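Local coordinates for protein transcriptional regulator (Rhodococcus sp., PDB 2O0Y) that probably binds DNA and regulates transcription, as a putative member of the IclR family of bacterial regulators, at residues R104-D109 against E242-A247; G111-L116 against Q129-A134. One frame throughout, in Å; residues are numbered along the deposited sequence.

How the contacts relate
Both contacts belong to the IclR-type C-terminal domain, a GAF-clan fold, and their centres lie about 10 Å apart. Contact 1 joins helix 97-110 to helix 237-254 through mainly apolar packing, with no hydrogen bond between the two segments; L106, T244 and A247 are buried, C243 partly exposed. Contact 2, partly buried, joins the strands of the hairpin 113-120/123-130 by backbone and side-chain hydrogen bonds. Helix 97-110 leads straight into strand 113-120, and both segments of contact 2 lie within the loop that contact 1 closes. S107 ties them together: its OG is 2.8 Å from E112 O, a probable hydrogen bond.

Contact 1. Residues R104-D109 against E242-A247; sequences RQLSAD and ECTRAA
L106 carries this helix-helix contact, its two methyl groups reaching separate places on the facing helix. CD1 lies 3.4 Å from C243 CB, tighter than usual for two carbons, while CD2 meets A247 CB at 4.0 Å, one helical turn further along. T244 fills in beside them: its OG1 is 3.8 Å from L106 CD1, and the threonine and leucine side chains cross at about a right angle. At the margin D109 CB approaches C243 SG at 4.3 Å, the longest of the contacts here.

The leucine CG is anti to the backbone N (chi1 -179°), which carries the isopropyl end out toward the other helix. In C243 the sulfur lies anti to the carbonyl carbon, on the D109 side, while CB meets the leucine methyl.

The hydrogen bonds of Q105, D109 and T244 run along their own helices, with none between the segments. Q105 NE2 donates to D109 OD1 at 2.8 Å, in the plane of its own amide but from above the carboxylate plane, a bond spanning one turn. T244 OG1 likewise bonds to Y240 O, a turn earlier in its helix, which leaves its contact with the leucine as simple packing.

The short segments run antiparallel, 174° between their directions, and their axes approach to 10.0 Å. With the helices so nearly aligned, L106 faces C243 and A247, one turn apart on the same side of the other helix. Beneath the pair lies the antiparallel sheet: L106 also packs on L223 and L225 of strand 219-228 and on V114 of strand 113-120, A247 on L223, and T244 on L225 and on L208 and F210 of strand 205-213.

Contact 2. Residues G111-L116 against Q129-A134; sequences GETVNL and QCESTA
Q129 and N115 lie side by side and join by their amides across the two strands. Tracing Q129 outward, CB lies 4.0 Å from N115 OD1 and also approaches V114 O. CG, anti to the backbone N (chi1 -176°), touches both N115 OD1 and T113 CG2, the latter at 3.8 Å. The chain stays extended to CD, which also lies close to N115 OD1, with T113 CG2 a little further off, and NE2 then donates to N115 OD1 at 2.7 Å with a nearly straight N-H line. The acceptor lies in the glutamine's amide plane although the two amide planes are turned 51° apart. NE2 also bonds to I140 O, so two acceptors fix the amide's rotation. With Q129 replaced, a leucine in its place would probably leave N115 OD1 and I140 O without this donor and the asparagine amide less firmly held.

The backbones form an antiparallel beta hairpin of strands 113-120 and 123-130. V114 and C130 are a hydrogen-bonded pair: V114 N donates to C130 O at 2.8 Å and C130 N returns the bond to V114 O at 2.8 Å. N115 and Q129 make the adjoining non-hydrogen-bonded pair. V114 and C130 turn to the face covered by helix 97-110, where they meet L106 and M103 respectively.

Past the paired strands, side chains take over. S132 OG donates to G111 O at 2.8 Å, approaching from well above the carbonyl plane, and accepts from A134 N at 3.3 Å, an ST turn. With OG between the backbone N and the carbonyl carbon (chi1 82°), it reaches both G111 O and A134 N. S132 N reaches T113 OG1 at 3.5 Å, a weak bond; that hydroxyl's stronger partner is S138 O.

Contact 1. Residues R104-D109 against E242-A247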
loop_
_atom_site.group_PDB
_atom_site.type_symbol
_atom_site.label_atom_id
_atom_site.label_comp_id
_atom_site.label_asym_id
_atom_site.label_seq_id
_atom_site.Cartn_x
_atom_site.Cartn_y
_atom_site.Cartn_z
ATOM N N ARG B 104 12.064 24.142 -5.259
ATOM C CA ARG B 104 13.068 24.568 -6.233
ATOM C C ARG B 104 13.622 25.932 -5.852
ATOM O O ARG B 104 14.852 26.139 -5.807
ATOM C CB ARG B 104 12.464 24.574 -7.664
ATOM C CG ARG B 104 13.524 24.637 -8.727
ATOM C CD ARG B 104 12.924 24.898 -10.110
ATOM N NE ARG B 104 12.047 23.756 -10.468
ATOM C CZ ARG B 104 10.720 23.810 -10.572
ATOM N NH1 ARG B 104 10.075 22.698 -10.899
ATOM N NH2 ARG B 104 10.041 24.955 -10.378
ATOM N N GLN B 105 12.735 26.863 -5.495
ATOM C CA GLN B 105 13.215 28.183 -5.091
ATOM C C GLN B 105 14.063 28.132 -3.801
ATOM O O GLN B 105 15.089 28.810 -3.667
ATOM C CB GLN B 105 12.041 29.169 -4.987
ATOM C CG GLN B 105 12.473 30.614 -4.737
ATOM C CD GLN B 105 13.275 31.180 -5.895
ATOM O OE1 GLN B 105 12.917 30.986 -7.056
ATOM N NE2 GLN B 105 14.378 31.882 -5.580
ATOM N N LEU B 106 13.653 27.326 -2.851
ATOM C CA LEU B 106 14.418 27.096 -1.608
ATOM C C LEU B 106 15.804 26.584 -1.957
ATOM O O LEU B 106 16.800 27.020 -1.364
ATOM C CB LEU B 106 13.694 26.026 -0.727
ATOM C CG LEU B 106 14.406 25.746 0.597
ATOM C CD1 LEU B 106 14.678 27.106 1.358
ATOM C CD2 LEU B 106 13.598 24.732 1.431
ATOM N N SER B 107 15.880 25.628 -2.876
ATOM C CA SER B 107 17.208 25.134 -3.305
ATOM C C SER B 107 18.065 26.262 -3.891
ATOM O O SER B 107 19.241 26.425 -3.535
ATOM C CB SER B 107 17.073 23.990 -4.295
ATOM O OG SER B 107 18.349 23.489 -4.542
ATOM N N ALA B 108 17.473 27.084 -4.750
ATOM C CA ALA B 108 18.177 28.244 -5.324
ATOM C C ALA B 108 18.591 29.230 -4.241
ATOM O O ALA B 108 19.688 29.804 -4.293
ATOM C CB ALA B 108 17.297 28.959 -6.327
ATOM N N ASP B 109 17.706 29.448 -3.269
ATOM C CA ASP B 109 17.920 30.482 -2.241
ATOM C C ASP B 109 18.988 30.017 -1.235
ATOM O O ASP B 109 19.727 30.829 -0.696
ATOM C CB ASP B 109 16.586 30.737 -1.509
ATOM C CG ASP B 109 15.621 31.642 -2.298
ATOM O OD1 ASP B 109 16.001 32.162 -3.373
ATOM O OD2 ASP B 109 14.470 31.856 -1.825
ATOM N N GLU B 242 15.504 30.704 8.064
ATOM C CA GLU B 242 14.467 31.633 7.614
ATOM C C GLU B 242 13.819 31.199 6.301
ATOM O O GLU B 242 12.586 31.282 6.167
ATOM C CB GLU B 242 15.018 33.029 7.456
ATOM C CG GLU B 242 13.981 34.072 7.273
ATOM C CD GLU B 242 14.547 35.450 7.567
ATOM O OE1 GLU B 242 15.754 35.624 7.354
ATOM O OE2 GLU B 242 13.793 36.318 8.061
ATOM N N CYS B 243 14.621 30.777 5.316
ATOM C CA CYS B 243 14.056 30.293 4.047
ATOM C C CYS B 243 13.293 28.996 4.220
ATOM O O CYS B 243 12.243 28.816 3.604
ATOM C CB CYS B 243 15.131 30.108 2.968
ATOM S SG CYS B 243 15.976 31.665 2.612
ATOM N N THR B 244 13.843 28.064 5.000
ATOM C CA THR B 244 13.205 26.756 5.106
ATOM C C THR B 244 11.924 26.872 5.908
ATOM O O THR B 244 10.950 26.188 5.628
ATOM C CB THR B 244 14.165 25.705 5.668
ATOM O OG1 THR B 244 15.352 25.729 4.882
ATOM C CG2 THR B 244 13.577 24.286 5.533
ATOM N N ARG B 245 11.905 27.758 6.901
ATOM C CA ARG B 245 10.695 27.978 7.713
ATOM C C ARG B 245 9.572 28.482 6.854
ATOM O O ARG B 245 8.472 27.989 6.966
ATOM C CB ARG B 245 10.934 29.027 8.820
ATOM C CG ARG B 245 9.753 29.122 9.765
ATOM C CD ARG B 245 9.899 30.308 10.779
ATOM N NE ARG B 245 11.011 30.117 11.711
ATOM C CZ ARG B 245 11.012 29.257 12.730
ATOM N NH1 ARG B 245 9.956 28.487 12.959
ATOM N NH2 ARG B 245 12.057 29.179 13.547
ATOM N N ALA B 246 9.843 29.486 6.019
ATOM C CA ALA B 246 8.811 30.061 5.136
ATOM C C ALA B 246 8.288 29.029 4.154
ATOM O O ALA B 246 7.092 28.950 3.922
ATOM C CB ALA B 246 9.355 31.262 4.388
ATOM N N ALA B 247 9.194 28.263 3.557
ATOM C CA ALA B 247 8.817 27.245 2.551
ATOM C C ALA B 247 7.937 26.198 3.177
ATOM O O ALA B 247 6.920 25.785 2.595
ATOM C CB ALA B 247 10.097 26.589 2.003
#

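Contact 2. Residues G111-L116 against Q129-A134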
loop_
_atom_site.group_PDB
_atom_site.type_symbol
_atom_site.label_atom_id
_atom_site.label_comp_id
_atom_site.label_asym_id
_atom_site.label_seq_id
_atom_site.Cartn_x
_atom_site.Cartn_y
_atom_site.Cartn_z
ATOM N N GLY B 111 21.261 27.190 -1.819
ATOM C CA GLY B 111 22.415 26.558 -2.462
ATOM C C GLY B 111 22.547 25.089 -2.096
ATOM O O GLY B 111 23.532 24.417 -2.464
ATOM N N GLU B 112 21.527 24.572 -1.386
ATOM C CA GLU B 112 21.509 23.194 -0.908
ATOM C C GLU B 112 20.402 22.359 -1.550
ATOM O O GLU B 112 19.384 22.919 -2.004
ATOM C CB GLU B 112 21.350 23.157 0.618
ATOM C CG GLU B 112 22.356 23.975 1.398
ATOM C CD GLU B 112 23.794 23.607 1.179
ATOM O OE1 GLU B 112 24.062 22.572 0.549
ATOM O OE2 GLU B 112 24.671 24.329 1.718
ATOM N N THR B 113 20.628 21.042 -1.599
ATOM C CA THR B 113 19.630 20.087 -2.058
ATOM C C THR B 113 18.484 20.079 -1.064
ATOM O O THR B 113 18.735 20.045 0.146
ATOM C CB THR B 113 20.227 18.690 -2.181
ATOM O OG1 THR B 113 21.166 18.705 -3.286
ATOM C CG2 THR B 113 19.077 17.621 -2.476
ATOM N N VAL B 114 17.245 20.131 -1.578
ATOM C CA VAL B 114 16.047 20.139 -0.764
ATOM C C VAL B 114 15.397 18.780 -0.935
ATOM O O VAL B 114 15.042 18.422 -2.045
ATOM C CB VAL B 114 15.084 21.219 -1.225
ATOM C CG1 VAL B 114 13.812 21.129 -0.426
ATOM C CG2 VAL B 114 15.740 22.609 -1.033
ATOM N N ASN B 115 15.214 18.039 0.171
ATOM C CA ASN B 115 14.612 16.677 0.146
ATOM C C ASN B 115 13.275 16.713 0.862
ATOM O O ASN B 115 13.188 17.297 1.945
ATOM C CB ASN B 115 15.526 15.722 0.933
ATOM C CG ASN B 115 16.836 15.443 0.193
ATOM O OD1 ASN B 115 16.826 15.169 -1.003
ATOM N ND2 ASN B 115 17.951 15.576 0.879
ATOM N N LEU B 116 12.250 16.067 0.313
ATOM C CA LEU B 116 10.987 15.953 1.035
ATOM C C LEU B 116 10.947 14.514 1.483
ATOM O O LEU B 116 10.895 13.608 0.640
ATOM C CB LEU B 116 9.765 16.241 0.148
ATOM C CG LEU B 116 8.404 16.423 0.863
ATOM C CD1 LEU B 116 7.481 17.226 -0.016
ATOM C CD2 LEU B 116 7.707 15.094 1.026
ATOM N N GLN B 129 12.590 15.707 -4.505
ATOM C CA GLN B 129 13.923 16.295 -4.282
ATOM C C GLN B 129 14.212 17.405 -5.273
ATOM O O GLN B 129 13.872 17.258 -6.448
ATOM C CB GLN B 129 14.957 15.181 -4.493
ATOM C CG GLN B 129 16.420 15.556 -4.210
ATOM C CD GLN B 129 17.335 14.340 -4.296
ATOM O OE1 GLN B 129 17.600 13.844 -5.393
ATOM N NE2 GLN B 129 17.787 13.818 -3.121
ATOM N N CYS B 130 14.827 18.495 -4.829
ATOM C CA CYS B 130 15.319 19.511 -5.750
ATOM C C CYS B 130 16.797 19.703 -5.458
ATOM O O CYS B 130 17.163 20.242 -4.403
ATOM C CB CYS B 130 14.587 20.834 -5.537
ATOM S SG CYS B 130 12.853 20.706 -6.129
ATOM N N GLU B 131 17.651 19.236 -6.360
ATOM C CA GLU B 131 19.084 19.321 -6.115
ATOM C C GLU B 131 19.575 20.721 -6.401
ATOM O O GLU B 131 19.080 21.394 -7.312
ATOM C CB GLU B 131 19.812 18.370 -7.015
ATOM C CG GLU B 131 19.721 16.879 -6.571
ATOM C CD GLU B 131 20.508 16.029 -7.547
ATOM O OE1 GLU B 131 21.734 16.198 -7.614
ATOM O OE2 GLU B 131 19.907 15.249 -8.294
ATOM N N SER B 132 20.570 21.166 -5.654
ATOM C CA SER B 132 21.220 22.426 -5.975
ATOM C C SER B 132 22.256 22.203 -7.107
ATOM O O SER B 132 22.468 21.083 -7.561
ATOM C CB SER B 132 21.872 23.037 -4.737
ATOM O OG SER B 132 23.155 22.495 -4.443
ATOM N N THR B 133 22.908 23.275 -7.547
ATOM C CA THR B 133 23.900 23.170 -8.612
ATOM C C THR B 133 25.312 23.096 -8.040
ATOM O O THR B 133 26.291 23.140 -8.794
ATOM C CB THR B 133 23.883 24.420 -9.526
ATOM O OG1 THR B 133 24.196 25.542 -8.716
ATOM C CG2 THR B 133 22.497 24.641 -10.131
ATOM N N ALA B 134 25.435 23.031 -6.718
ATOM C CA ALA B 134 26.768 23.070 -6.092
ATOM C C ALA B 134 27.459 21.775 -6.477
ATOM O O ALA B 134 26.801 20.771 -6.652
ATOM C CB ALA B 134 26.619 23.161 -4.594
#